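Local coordinates for cyclopenase asqI (Emericella nidulans, PDB 5YY3), which catalyses the zinc-dependent ring contraction of 4'-methoxycyclopenin to 4'-methoxyviridicatin, with release of methyl isocyanate, in aspoquinolone biosynthesis, at residues Q487-R492 / V515-E520; R419-L424 / C476-P481; P145-K150 / N454-K459; D178-N183 / G539-P544. One frame throughout, in Å; residues are numbered along the deposited sequence.

How the contacts relate
Contacts 1 and 2 lie at one end of the molecule, in the Ig-like beta domain, with centres about 8 Å apart; contacts 3 and 4, with centres about 13 Å apart, bring segments of the hemocyanin-type metal-binding region against Ig-like region loops. Contact 1 is largely buried and rests on strand-to-strand backbone bonds and leucine-valine packing, whereas contact 2, on the surface, has one weak backbone bond and a long salt bridge. The two share the sheet and meet where Gln487 NE2 probably bonds Glu421 O. Contact 3 is carried by a phenylalanine, a methionine and a water, contact 4 by an aspartate gripping two backbone amides. Glu457 of 454-459 links contact 3 to contact 4 through the Tyr541 hydroxyl.

Contact 1. Residues Q487-R492 / V515-E520; sequences QTLTLR and VQLTDE
Leu489 and Val515 pair side by side in a beta hairpin of the Ig-like domain, antiparallel strands 487-497 and 508-517. Both Gln487-Leu517 and Leu489-Val515 are hydrogen-bonded pairs. In the second, Val515 N reaches Leu489 O at 2.7 Å and Leu489 N returns to Val515 O at 2.9 Å, both nearly straight. The side chains of these two pairs share the buried face of the sheet. Leu489 has CG between its backbone N and carbonyl carbon (chi1 57°), which lays CD1 against Val515 CB at 4.0 Å and turns CD2 to Leu517 CD1. Farther along, Leu491 CD1 presses on Val515 CG2 at 3.6 Å, so Val515 is touched by two leucines, at CB by Leu489 and at CG2 by Leu491. Strand 461-475 lies against this face, with Val473 touching Leu517 and Trp469 touching Leu491. Gln487 also belongs here: its extended chain runs alongside Leu517, and its amide is satisfied by Ser475 OG and Glu421 O. The other face is looser. There Thr488 and Gln516 form the non-hydrogen-bonded pair, both side chains exposed to solvent, and meet only lightly: the hydroxyl Thr488 OG1 rests 3.6 Å from the methylene Gln516 CG.

Contact 2. Residues R419-L424 / C476-P481; sequences RAEVVL and CRRSPP
The carboxylate of Glu421 and the guanidinium of Arg478 are tilted 34° apart, and Glu421 OE2 meets Arg478 NH2 at 3.4 Å in a salt bridge whose hydrogen bond is long and weak. Beside it, the guanidinium of Arg477 has Pro481 CB over one face, toward the rim, and Ser479 O at its edge, in plane, bonded to Arg477 NE at 3.0 Å. Arg477 NH1 and NH2 go on to Pro486 O and Asn485 O, so this guanidinium ties its own loop together, while Arg477 CG brushes the Glu421 carboxylate. Glu421 centres an inverse gamma turn and presents its carbonyl to the loop: Glu421 O takes a weak bond of 3.1 Å from Cys476 N and also accepts from Gln487 NE2 of strand 487-497. Cys476 CB packs on the same peptide, 3.4 Å from Val422 N. The contact lies where strand 422-431 begins and the loop after strand 461-475 departs; Val422 turns inward from it, onto Leu489 of strand 487-497 and Ala579 of strand 571-580.

Contact 3. Residues P145-K150 / N454-K459; sequences PFFSTK and NFMESK
Phe146, in the short 3-10 segment at the start of 145-150, only skirts the contact: its carbonyl O lies 4.3 Å from Met456 CE. Phe147 carries the rest. Its buried ring takes Met456 CG over one face, 3.7 Å from the ring centroid and 20° off the normal, a CH-pi contact displaced toward the rim at CE2. The two side chains run alongside with their ends pointing opposite ways. Met456 bends at both chi2 (-53°) and chi3 (144°), which carries CE back to within 4.0 Å of Phe147 CA. Its sulfur, SD, stays above the same ring but farther off, 5.1 Å from the centroid. Phe147 CE2 also packs on the backbone carbon Phe455 C at 3.6 Å. The backbone of Phe147 adds a polar link, since one water donates to Phe147 O at 2.7 Å and to Asn454 O at 3.0 Å, bridging two carbonyls that could not bond each other. Asn454 turns its amide to the second subunit, where OD1 accepts from Val157 N of that subunit. Here a loop of the hemocyanin-type metal-binding region meets an Ig-like region loop, the Phe147 side chain about 11 Å from that of zinc ligand His186, through a Met-aromatic contact.

Contact 4. Residues D178-N183 / G539-P544; sequences DDYDLN and GNYGEP
Asp181, in the first turn of helix 180-193, comes closest to the loop at Tyr541, their CA atoms 5.8 Å apart, where Tyr541 and Gly542 both adopt positive phi and turn successive N-H groups toward the helix. The Asp181 carboxylate receives them: Tyr541 N bonds the syn lone pair of Asp181 OD2 at 2.9 Å and 175°, while Gly542 N meets OD1 at 3.0 Å, more bent. Lys461 at OD2 and Arg536 at OD1 add salt bridges, which probably favour the charged form of this buried acid. The helix start is N-capped by Asp179, whose OD1 takes Leu182 N at 2.8 Å. This same helix of the hemocyanin-type fold carries the zinc ligands His186 and His190, the first with its side chain about 10 Å from that of Asp181. Tyr180, with CG anti to its backbone N (chi1 173°), crosses the Tyr541 side chain at a slant, its CD2 lying 3.6 Å from Tyr541 CA and 3.9 Å from Tyr541 CD1. Beyond them, the Tyr541 hydroxyl bonds Glu457 OE1, and Glu457 OE2 accepts from Tyr180 N.

Contact 1. Residues Q487-R492 / V515-E520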
loop_
_atom_site.group_PDB
_atom_site.type_symbol
_atom_site.label_atom_id
_atom_site.label_comp_id
_atom_site.label_asym_id
_atom_site.label_seq_id
_atom_site.Cartn_x
_atom_site.Cartn_y
_atom_site.Cartn_z
ATOM N N GLN A 487 -28.380 -40.887 27.859
ATOM C CA GLN A 487 -27.925 -39.550 28.248
ATOM C C GLN A 487 -28.014 -38.619 27.052
ATOM O O GLN A 487 -27.406 -38.880 26.010
ATOM C CB GLN A 487 -26.493 -39.576 28.769
ATOM C CG GLN A 487 -26.021 -38.235 29.293
ATOM C CD GLN A 487 -24.678 -38.342 29.990
ATOM O OE1 GLN A 487 -23.981 -39.339 29.845
ATOM N NE2 GLN A 487 -24.322 -37.332 30.765
ATOM N N THR A 488 -28.776 -37.543 27.189
ATOM C CA THR A 488 -28.891 -36.576 26.117
ATOM C C THR A 488 -28.218 -35.265 26.481
ATOM O O THR A 488 -28.512 -34.683 27.503
ATOM C CB THR A 488 -30.345 -36.320 25.767
ATOM O OG1 THR A 488 -30.860 -37.481 25.106
ATOM C CG2 THR A 488 -30.470 -35.106 24.834
ATOM N N LEU A 489 -27.301 -34.812 25.639
ATOM C CA LEU A 489 -26.582 -33.563 25.883
ATOM C C LEU A 489 -26.486 -32.763 24.592
ATOM O O LEU A 489 -26.814 -33.256 23.522
ATOM C CB LEU A 489 -25.197 -33.856 26.462
ATOM C CG LEU A 489 -24.404 -34.757 25.524
ATOM C CD1 LEU A 489 -23.302 -33.996 24.798
ATOM C CD2 LEU A 489 -23.874 -35.988 26.251
ATOM N N THR A 490 -26.065 -31.517 24.708
ATOM C CA THR A 490 -25.939 -30.650 23.545
ATOM C C THR A 490 -24.496 -30.169 23.415
ATOM O O THR A 490 -23.891 -29.708 24.391
ATOM C CB THR A 490 -26.896 -29.439 23.630
ATOM O OG1 THR A 490 -28.251 -29.897 23.621
ATOM C CG2 THR A 490 -26.685 -28.478 22.441
ATOM N N LEU A 491 -23.944 -30.321 22.210
ATOM C CA LEU A 491 -22.585 -29.873 21.902
ATOM C C LEU A 491 -22.661 -28.505 21.243
ATOM O O LEU A 491 -23.381 -28.329 20.254
ATOM C CB LEU A 491 -21.869 -30.864 20.983
ATOM C CG LEU A 491 -21.564 -32.251 21.539
ATOM C CD1 LEU A 491 -20.875 -33.067 20.486
ATOM C CD2 LEU A 491 -20.699 -32.149 22.786
ATOM N N ARG A 492 -21.927 -27.542 21.793
ATOM C CA ARG A 492 -21.937 -26.185 21.268
ATOM C C ARG A 492 -20.560 -25.787 20.754
ATOM O O ARG A 492 -19.599 -25.704 21.530
ATOM C CB ARG A 492 -22.405 -25.202 22.343
ATOM C CG ARG A 492 -23.715 -25.593 22.975
ATOM C CD ARG A 492 -24.013 -24.734 24.172
ATOM N NE ARG A 492 -25.306 -25.082 24.733
ATOM C CZ ARG A 492 -26.445 -24.500 24.392
ATOM N NH1 ARG A 492 -26.441 -23.519 23.500
ATOM N NH2 ARG A 492 -27.579 -24.895 24.951
ATOM N N VAL A 515 -26.488 -34.749 21.243
ATOM C CA VAL A 515 -25.897 -36.071 21.203
ATOM C C VAL A 515 -26.641 -36.949 22.191
ATOM O O VAL A 515 -26.987 -36.507 23.282
ATOM C CB VAL A 515 -24.399 -36.032 21.529
ATOM C CG1 VAL A 515 -23.837 -37.433 21.627
ATOM C CG2 VAL A 515 -23.672 -35.255 20.453
ATOM N N GLN A 516 -26.903 -38.186 21.801
ATOM C CA GLN A 516 -27.541 -39.127 22.700
ATOM C C GLN A 516 -26.600 -40.303 22.955
ATOM O O GLN A 516 -26.169 -40.980 22.015
ATOM C CB GLN A 516 -28.871 -39.607 22.117
ATOM C CG GLN A 516 -29.743 -40.329 23.116
ATOM C CD GLN A 516 -30.941 -41.007 22.465
ATOM O OE1 GLN A 516 -32.070 -40.519 22.569
ATOM N NE2 GLN A 516 -30.702 -42.148 21.796
ATOM N N LEU A 517 -26.262 -40.532 24.219
ATOM C CA LEU A 517 -25.406 -41.657 24.568
ATOM C C LEU A 517 -26.241 -42.804 25.129
ATOM O O LEU A 517 -27.230 -42.592 25.835
ATOM C CB LEU A 517 -24.327 -41.238 25.576
ATOM C CG LEU A 517 -23.426 -40.068 25.159
ATOM C CD1 LEU A 517 -22.329 -39.841 26.185
ATOM C CD2 LEU A 517 -22.844 -40.299 23.765
ATOM N N THR A 518 -25.836 -44.023 24.804
ATOM C CA THR A 518 -26.500 -45.212 25.319
ATOM C C THR A 518 -25.496 -46.210 25.921
ATOM O O THR A 518 -25.884 -47.302 26.314
ATOM C CB THR A 518 -27.335 -45.885 24.206
ATOM O OG1 THR A 518 -26.552 -45.989 23.013
ATOM C CG2 THR A 518 -28.553 -45.040 23.885
ATOM N N ASP A 519 -24.222 -45.815 26.008
ATOM C CA ASP A 519 -23.141 -46.666 26.532
ATOM C C ASP A 519 -22.195 -45.918 27.443
ATOM O O ASP A 519 -22.203 -44.690 27.503
ATOM C CB ASP A 519 -22.272 -47.267 25.410
ATOM C CG ASP A 519 -22.972 -48.337 24.641
ATOM O OD1 ASP A 519 -23.986 -48.862 25.154
ATOM O OD2 ASP A 519 -22.493 -48.667 23.532
ATOM N N GLU A 520 -21.322 -46.691 28.085
ATOM C CA GLU A 520 -20.238 -46.185 28.911
ATOM C C GLU A 520 -19.058 -45.716 28.069
ATOM O O GLU A 520 -18.181 -45.011 28.563
ATOM C CB GLU A 520 -19.750 -47.277 29.863
ATOM C CG GLU A 520 -20.718 -48.438 30.010
ATOM C CD GLU A 520 -20.534 -49.184 31.312
ATOM O OE1 GLU A 520 -19.378 -49.266 31.788
ATOM O OE2 GLU A 520 -21.549 -49.669 31.867
#

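Contact 2. Residues R419-L424 / C476-P481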
loop_
_atom_site.group_PDB
_atom_site.type_symbol
_atom_site.label_atom_id
_atom_site.label_comp_id
_atom_site.label_asym_id
_atom_site.label_seq_id
_atom_site.Cartn_x
_atom_site.Cartn_y
_atom_site.Cartn_z
ATOM N N ARG A 419 -23.276 -27.774 32.977
ATOM C CA ARG A 419 -22.389 -28.783 32.397
ATOM C C ARG A 419 -23.107 -30.121 32.166
ATOM O O ARG A 419 -23.878 -30.566 33.008
ATOM C CB ARG A 419 -21.166 -29.020 33.311
ATOM C CG ARG A 419 -21.514 -29.498 34.746
ATOM C CD ARG A 419 -20.431 -30.372 35.386
ATOM N NE ARG A 419 -19.253 -29.627 35.840
ATOM C CZ ARG A 419 -18.043 -30.169 36.043
ATOM N NH1 ARG A 419 -17.830 -31.471 35.825
ATOM N NH2 ARG A 419 -17.031 -29.400 36.448
ATOM N N ALA A 420 -22.852 -30.767 31.034
ATOM C CA ALA A 420 -23.286 -32.150 30.857
ATOM C C ALA A 420 -22.296 -33.076 31.554
ATOM O O ALA A 420 -21.097 -32.792 31.594
ATOM C CB ALA A 420 -23.404 -32.506 29.388
ATOM N N GLU A 421 -22.795 -34.183 32.103
ATOM C CA GLU A 421 -21.943 -35.141 32.792
ATOM C C GLU A 421 -21.228 -35.996 31.752
ATOM O O GLU A 421 -21.589 -37.149 31.469
ATOM C CB GLU A 421 -22.756 -35.999 33.758
ATOM C CG GLU A 421 -22.901 -35.412 35.169
ATOM C CD GLU A 421 -24.028 -36.070 35.950
ATOM O OE1 GLU A 421 -25.202 -35.796 35.621
ATOM O OE2 GLU A 421 -23.751 -36.868 36.879
ATOM N N VAL A 422 -20.178 -35.415 31.202
ATOM C CA VAL A 422 -19.532 -35.980 30.046
ATOM C C VAL A 422 -18.092 -35.486 30.011
ATOM O O VAL A 422 -17.773 -34.438 30.573
ATOM C CB VAL A 422 -20.335 -35.597 28.773
ATOM C CG1 VAL A 422 -19.482 -34.851 27.732
ATOM C CG2 VAL A 422 -21.008 -36.806 28.204
ATOM N N VAL A 423 -17.208 -36.256 29.396
ATOM C CA VAL A 423 -15.849 -35.784 29.180
ATOM C C VAL A 423 -15.643 -35.604 27.698
ATOM O O VAL A 423 -15.816 -36.563 26.937
ATOM C CB VAL A 423 -14.794 -36.763 29.733
ATOM C CG1 VAL A 423 -13.394 -36.354 29.279
ATOM C CG2 VAL A 423 -14.873 -36.832 31.258
ATOM N N LEU A 424 -15.297 -34.381 27.289
ATOM C CA LEU A 424 -14.974 -34.101 25.891
ATOM C C LEU A 424 -13.477 -34.166 25.650
ATOM O O LEU A 424 -12.681 -33.776 26.505
ATOM C CB LEU A 424 -15.482 -32.712 25.458
ATOM C CG LEU A 424 -16.990 -32.467 25.358
ATOM C CD1 LEU A 424 -17.310 -31.140 24.643
ATOM C CD2 LEU A 424 -17.682 -33.638 24.674
ATOM N N CYS A 476 -19.985 -39.740 31.994
ATOM C CA CYS A 476 -19.374 -39.362 33.247
ATOM C C CYS A 476 -20.492 -39.497 34.316
ATOM O O CYS A 476 -20.258 -39.428 35.528
ATOM C CB CYS A 476 -18.808 -37.932 33.082
ATOM S SG CYS A 476 -18.341 -36.972 34.515
ATOM N N ARG A 477 -21.709 -39.725 33.812
ATOM C CA ARG A 477 -22.951 -39.849 34.592
ATOM C C ARG A 477 -22.900 -41.027 35.577
ATOM O O ARG A 477 -22.356 -42.091 35.247
ATOM C CB ARG A 477 -24.136 -40.017 33.623
ATOM C CG ARG A 477 -25.491 -39.561 34.147
ATOM C CD ARG A 477 -26.608 -39.731 33.088
ATOM N NE ARG A 477 -27.021 -41.132 32.943
ATOM C CZ ARG A 477 -28.055 -41.547 32.214
ATOM N NH1 ARG A 477 -28.803 -40.675 31.551
ATOM N NH2 ARG A 477 -28.350 -42.839 32.157
ATOM N N ARG A 478 -23.469 -40.848 36.774
ATOM C CA ARG A 478 -23.390 -41.874 37.830
ATOM C C ARG A 478 -24.015 -43.207 37.399
ATOM O O ARG A 478 -23.382 -44.264 37.502
ATOM C CB ARG A 478 -24.042 -41.364 39.120
ATOM C CG ARG A 478 -23.031 -41.007 40.214
ATOM C CD ARG A 478 -23.557 -39.937 41.165
ATOM N NE ARG A 478 -23.774 -38.648 40.500
ATOM C CZ ARG A 478 -24.832 -37.861 40.707
ATOM N NH1 ARG A 478 -25.787 -38.227 41.558
ATOM N NH2 ARG A 478 -24.940 -36.706 40.060
ATOM N N SER A 479 -25.244 -43.157 36.901
ATOM C CA SER A 479 -25.820 -44.320 36.233
ATOM C C SER A 479 -25.281 -44.400 34.807
ATOM O O SER A 479 -25.352 -43.427 34.058
ATOM C CB SER A 479 -27.352 -44.246 36.223
ATOM O OG SER A 479 -27.894 -44.367 37.529
ATOM N N PRO A 480 -24.726 -45.554 34.423
ATOM C CA PRO A 480 -24.237 -45.669 33.040
ATOM C C PRO A 480 -25.385 -45.454 32.068
ATOM O O PRO A 480 -26.470 -45.981 32.294
ATOM C CB PRO A 480 -23.704 -47.107 32.954
ATOM C CG PRO A 480 -23.506 -47.538 34.390
ATOM C CD PRO A 480 -24.542 -46.795 35.196
ATOM N N PRO A 481 -25.169 -44.658 31.017
ATOM C CA PRO A 481 -26.271 -44.520 30.059
ATOM C C PRO A 481 -26.585 -45.869 29.424
ATOM O O PRO A 481 -25.688 -46.689 29.287
ATOM C CB PRO A 481 -25.737 -43.510 29.025
ATOM C CG PRO A 481 -24.275 -43.393 29.285
ATOM C CD PRO A 481 -24.028 -43.780 30.710
#

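Contact 3. Residues P145-K150 / N454-K459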
loop_
_atom_site.group_PDB
_atom_site.type_symbol
_atom_site.label_atom_id
_atom_site.label_comp_id
_atom_site.label_asym_id
_atom_site.label_seq_id
_atom_site.Cartn_x
_atom_site.Cartn_y
_atom_site.Cartn_z
ATOM N N PRO A 145 -37.195 -4.771 -7.348
ATOM C CA PRO A 145 -37.051 -3.780 -8.425
ATOM C C PRO A 145 -35.633 -3.221 -8.596
ATOM O O PRO A 145 -35.258 -2.877 -9.716
ATOM C CB PRO A 145 -38.010 -2.661 -7.997
ATOM C CG PRO A 145 -39.088 -3.368 -7.260
ATOM C CD PRO A 145 -38.426 -4.545 -6.561
ATOM N N PHE A 146 -34.865 -3.123 -7.512
ATOM C CA PHE A 146 -33.522 -2.541 -7.585
ATOM C C PHE A 146 -32.545 -3.442 -8.353
ATOM O O PHE A 146 -31.506 -2.982 -8.822
ATOM C CB PHE A 146 -32.963 -2.260 -6.185
ATOM C CG PHE A 146 -33.612 -1.097 -5.478
ATOM C CD1 PHE A 146 -34.698 -0.438 -6.021
ATOM C CD2 PHE A 146 -33.115 -0.659 -4.261
ATOM C CE1 PHE A 146 -35.285 0.632 -5.358
ATOM C CE2 PHE A 146 -33.690 0.400 -3.598
ATOM C CZ PHE A 146 -34.779 1.051 -4.148
ATOM N N PHE A 147 -32.887 -4.720 -8.473
ATOM C CA PHE A 147 -32.091 -5.672 -9.240
ATOM C C PHE A 147 -32.341 -5.581 -10.740
ATOM O O PHE A 147 -31.980 -6.489 -11.482
ATOM C CB PHE A 147 -32.365 -7.105 -8.768
ATOM C CG PHE A 147 -31.533 -7.524 -7.586
ATOM C CD1 PHE A 147 -31.774 -6.998 -6.329
ATOM C CD2 PHE A 147 -30.508 -8.433 -7.735
ATOM C CE1 PHE A 147 -31.006 -7.378 -5.245
ATOM C CE2 PHE A 147 -29.751 -8.822 -6.657
ATOM C CZ PHE A 147 -29.993 -8.289 -5.413
ATOM N N SER A 148 -32.958 -4.492 -11.189
ATOM C CA SER A 148 -33.180 -4.266 -12.617
ATOM C C SER A 148 -32.835 -2.833 -12.990
ATOM O O SER A 148 -32.863 -1.939 -12.142
ATOM C CB SER A 148 -34.627 -4.562 -12.996
ATOM O OG SER A 148 -34.983 -5.877 -12.625
ATOM N N THR A 149 -32.509 -2.623 -14.262
ATOM C CA THR A 149 -32.175 -1.298 -14.775
ATOM C C THR A 149 -33.455 -0.503 -15.069
ATOM O O THR A 149 -34.488 -1.089 -15.396
ATOM C CB THR A 149 -31.307 -1.399 -16.057
ATOM O OG1 THR A 149 -30.543 -0.199 -16.229
ATOM C CG2 THR A 149 -32.172 -1.636 -17.294
ATOM N N LYS A 150 -33.386 0.822 -14.918
ATOM C CA LYS A 150 -34.468 1.738 -15.313
ATOM C C LYS A 150 -35.803 1.421 -14.644
ATOM O O LYS A 150 -36.839 1.377 -15.317
ATOM C CB LYS A 150 -34.654 1.730 -16.840
ATOM C CG LYS A 150 -33.772 2.723 -17.589
ATOM C CD LYS A 150 -32.303 2.333 -17.485
ATOM C CE LYS A 150 -31.395 3.349 -18.156
ATOM N NZ LYS A 150 -29.956 2.977 -18.017
ATOM N N ASN A 454 -24.680 -9.657 -11.840
ATOM C CA ASN A 454 -26.136 -9.566 -12.009
ATOM C C ASN A 454 -26.890 -9.762 -10.685
ATOM O O ASN A 454 -28.026 -9.324 -10.555
ATOM C CB ASN A 454 -26.623 -10.592 -13.038
ATOM C CG ASN A 454 -26.189 -12.010 -12.699
ATOM O OD1 ASN A 454 -25.019 -12.260 -12.410
ATOM N ND2 ASN A 454 -27.138 -12.942 -12.709
ATOM N N PHE A 455 -26.264 -10.435 -9.716
ATOM C CA PHE A 455 -26.811 -10.552 -8.364
ATOM C C PHE A 455 -26.244 -9.488 -7.405
ATOM O O PHE A 455 -26.206 -9.699 -6.185
ATOM C CB PHE A 455 -26.532 -11.940 -7.784
ATOM C CG PHE A 455 -27.430 -13.035 -8.314
ATOM C CD1 PHE A 455 -27.148 -13.668 -9.513
ATOM C CD2 PHE A 455 -28.546 -13.446 -7.592
ATOM C CE1 PHE A 455 -27.971 -14.693 -9.992
ATOM C CE2 PHE A 455 -29.366 -14.472 -8.068
ATOM C CZ PHE A 455 -29.074 -15.091 -9.271
ATOM N N MET A 456 -25.792 -8.363 -7.964
ATOM C CA MET A 456 -25.311 -7.208 -7.188
ATOM C C MET A 456 -24.129 -7.492 -6.256
ATOM O O MET A 456 -24.027 -6.895 -5.191
ATOM C CB MET A 456 -26.459 -6.607 -6.369
ATOM C CG MET A 456 -27.636 -6.154 -7.239
ATOM S SD MET A 456 -27.102 -5.041 -8.559
ATOM C CE MET A 456 -28.184 -5.490 -9.919
ATOM N N GLU A 457 -23.225 -8.375 -6.666
ATOM C CA GLU A 457 -22.032 -8.677 -5.870
ATOM C C GLU A 457 -20.814 -7.935 -6.414
ATOM O O GLU A 457 -20.810 -7.484 -7.557
ATOM C CB GLU A 457 -21.766 -10.185 -5.843
ATOM C CG GLU A 457 -22.905 -10.993 -5.249
ATOM C CD GLU A 457 -22.589 -12.475 -5.164
ATOM O OE1 GLU A 457 -21.969 -13.023 -6.092
ATOM O OE2 GLU A 457 -22.970 -13.100 -4.163
ATOM N N SER A 458 -19.779 -7.796 -5.591
ATOM C CA SER A 458 -18.574 -7.106 -6.045
ATOM C C SER A 458 -17.311 -7.784 -5.551
ATOM O O SER A 458 -17.318 -8.424 -4.497
ATOM C CB SER A 458 -18.595 -5.644 -5.600
ATOM O OG SER A 458 -18.797 -5.541 -4.198
ATOM N N LYS A 459 -16.249 -7.660 -6.354
ATOM C CA LYS A 459 -14.875 -8.026 -5.998
ATOM C C LYS A 459 -14.608 -9.536 -5.912
ATOM O O LYS A 459 -13.575 -9.997 -6.382
ATOM C CB LYS A 459 -14.473 -7.341 -4.680
ATOM C CG LYS A 459 -14.346 -5.809 -4.798
ATOM C CD LYS A 459 -13.302 -5.254 -3.814
ATOM C CE LYS A 459 -13.138 -3.737 -3.938
ATOM N NZ LYS A 459 -14.429 -2.988 -3.731
HETATM O O HOH W 1 -29.850 -7.908 -12.444
#

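Contact 4. Residues D178-N183 / G539-P544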
loop_
_atom_site.group_PDB
_atom_site.type_symbol
_atom_site.label_atom_id
_atom_site.label_comp_id
_atom_site.label_asym_id
_atom_site.label_seq_id
_atom_site.Cartn_x
_atom_site.Cartn_y
_atom_site.Cartn_z
ATOM N N ASP A 178 -21.455 -7.193 0.051
ATOM C CA ASP A 178 -22.360 -7.283 -1.097
ATOM C C ASP A 178 -22.791 -8.707 -1.389
ATOM O O ASP A 178 -23.484 -8.952 -2.378
ATOM C CB ASP A 178 -21.710 -6.730 -2.360
ATOM C CG ASP A 178 -21.594 -5.236 -2.352
ATOM O OD1 ASP A 178 -22.532 -4.566 -1.916
ATOM O OD2 ASP A 178 -20.556 -4.722 -2.819
ATOM N N ASP A 179 -22.353 -9.658 -0.577
ATOM C CA ASP A 179 -22.701 -11.042 -0.855
ATOM C C ASP A 179 -24.221 -11.193 -0.967
ATOM O O ASP A 179 -24.966 -10.803 -0.062
ATOM C CB ASP A 179 -22.139 -11.969 0.210
ATOM C CG ASP A 179 -22.465 -13.413 -0.062
ATOM O OD1 ASP A 179 -23.620 -13.809 0.183
ATOM O OD2 ASP A 179 -21.571 -14.157 -0.522
ATOM N N TYR A 180 -24.662 -11.739 -2.097
ATOM C CA TYR A 180 -26.085 -11.885 -2.370
ATOM C C TYR A 180 -26.791 -12.649 -1.262
ATOM O O TYR A 180 -27.881 -12.279 -0.846
ATOM C CB TYR A 180 -26.347 -12.615 -3.705
ATOM C CG TYR A 180 -27.827 -12.883 -3.859
ATOM C CD1 TYR A 180 -28.699 -11.851 -4.214
ATOM C CD2 TYR A 180 -28.376 -14.131 -3.550
ATOM C CE1 TYR A 180 -30.063 -12.062 -4.310
ATOM C CE2 TYR A 180 -29.744 -14.350 -3.642
ATOM C CZ TYR A 180 -30.578 -13.302 -4.019
ATOM O OH TYR A 180 -31.929 -13.491 -4.122
ATOM N N ASP A 181 -26.185 -13.744 -0.809
ATOM C CA ASP A 181 -26.871 -14.618 0.113
ATOM C C ASP A 181 -26.874 -14.029 1.521
ATOM O O ASP A 181 -27.812 -14.253 2.284
ATOM C CB ASP A 181 -26.249 -16.024 0.068
ATOM C CG ASP A 181 -26.457 -16.700 -1.292
ATOM O OD1 ASP A 181 -27.585 -17.180 -1.547
ATOM O OD2 ASP A 181 -25.509 -16.730 -2.117
ATOM N N LEU A 182 -25.847 -13.271 1.878
ATOM C CA LEU A 182 -25.933 -12.511 3.118
ATOM C C LEU A 182 -27.088 -11.525 3.005
ATOM O O LEU A 182 -27.894 -11.382 3.918
ATOM C CB LEU A 182 -24.632 -11.767 3.416
ATOM C CG LEU A 182 -24.658 -10.752 4.555
ATOM C CD1 LEU A 182 -25.032 -11.420 5.863
ATOM C CD2 LEU A 182 -23.310 -10.038 4.676
ATOM N N ASN A 183 -27.180 -10.855 1.871
ATOM C CA ASN A 183 -28.188 -9.832 1.719
ATOM C C ASN A 183 -29.584 -10.417 1.623
ATOM O O ASN A 183 -30.532 -9.879 2.226
ATOM C CB ASN A 183 -27.879 -8.974 0.505
ATOM C CG ASN A 183 -26.951 -7.835 0.842
ATOM O OD1 ASN A 183 -27.399 -6.779 1.287
ATOM N ND2 ASN A 183 -25.643 -8.052 0.668
ATOM N N GLY A 539 -27.973 -23.539 -1.501
ATOM C CA GLY A 539 -26.757 -23.325 -2.256
ATOM C C GLY A 539 -26.626 -21.837 -2.524
ATOM O O GLY A 539 -27.468 -21.047 -2.074
ATOM N N ASN A 540 -25.578 -21.444 -3.246
ATOM C CA ASN A 540 -25.396 -20.048 -3.647
ATOM C C ASN A 540 -26.593 -19.493 -4.400
ATOM O O ASN A 540 -27.205 -20.207 -5.208
ATOM C CB ASN A 540 -24.156 -19.900 -4.527
ATOM C CG ASN A 540 -22.891 -19.750 -3.724
ATOM O OD1 ASN A 540 -22.926 -19.690 -2.484
ATOM N ND2 ASN A 540 -21.755 -19.708 -4.419
ATOM N N TYR A 541 -26.908 -18.223 -4.133
ATOM C CA TYR A 541 -27.987 -17.508 -4.811
ATOM C C TYR A 541 -29.356 -18.137 -4.547
ATOM O O TYR A 541 -30.241 -18.146 -5.414
ATOM C CB TYR A 541 -27.686 -17.412 -6.311
ATOM C CG TYR A 541 -26.276 -16.916 -6.523
ATOM C CD1 TYR A 541 -25.922 -15.611 -6.175
ATOM C CD2 TYR A 541 -25.284 -17.758 -7.015
ATOM C CE1 TYR A 541 -24.621 -15.154 -6.326
ATOM C CE2 TYR A 541 -23.984 -17.310 -7.173
ATOM C CZ TYR A 541 -23.660 -16.010 -6.825
ATOM O OH TYR A 541 -22.369 -15.570 -6.985
ATOM N N GLY A 542 -29.517 -18.646 -3.327
ATOM C CA GLY A 542 -30.794 -19.159 -2.868
ATOM C C GLY A 542 -31.262 -20.423 -3.568
ATOM O O GLY A 542 -32.448 -20.738 -3.516
ATOM N N GLU A 543 -30.352 -21.144 -4.225
ATOM C CA GLU A 543 -30.684 -22.459 -4.787
ATOM C C GLU A 543 -31.004 -23.442 -3.673
ATOM O O GLU A 543 -30.272 -23.528 -2.689
ATOM C CB GLU A 543 -29.537 -23.004 -5.642
ATOM C CG GLU A 543 -29.306 -22.235 -6.926
ATOM C CD GLU A 543 -30.365 -22.534 -7.974
ATOM O OE1 GLU A 543 -30.481 -23.717 -8.384
ATOM O OE2 GLU A 543 -31.089 -21.591 -8.371
ATOM N N PRO A 544 -32.090 -24.209 -3.828
ATOM C CA PRO A 544 -32.547 -25.041 -2.714
ATOM C C PRO A 544 -31.662 -26.252 -2.489
ATOM O O PRO A 544 -30.893 -26.636 -3.370
ATOM C CB PRO A 544 -33.949 -25.480 -3.147
ATOM C CG PRO A 544 -34.111 -25.035 -4.583
ATOM C CD PRO A 544 -32.789 -24.540 -5.075
HETATM O O HOH W 2 -27.067 -19.575 0.109
#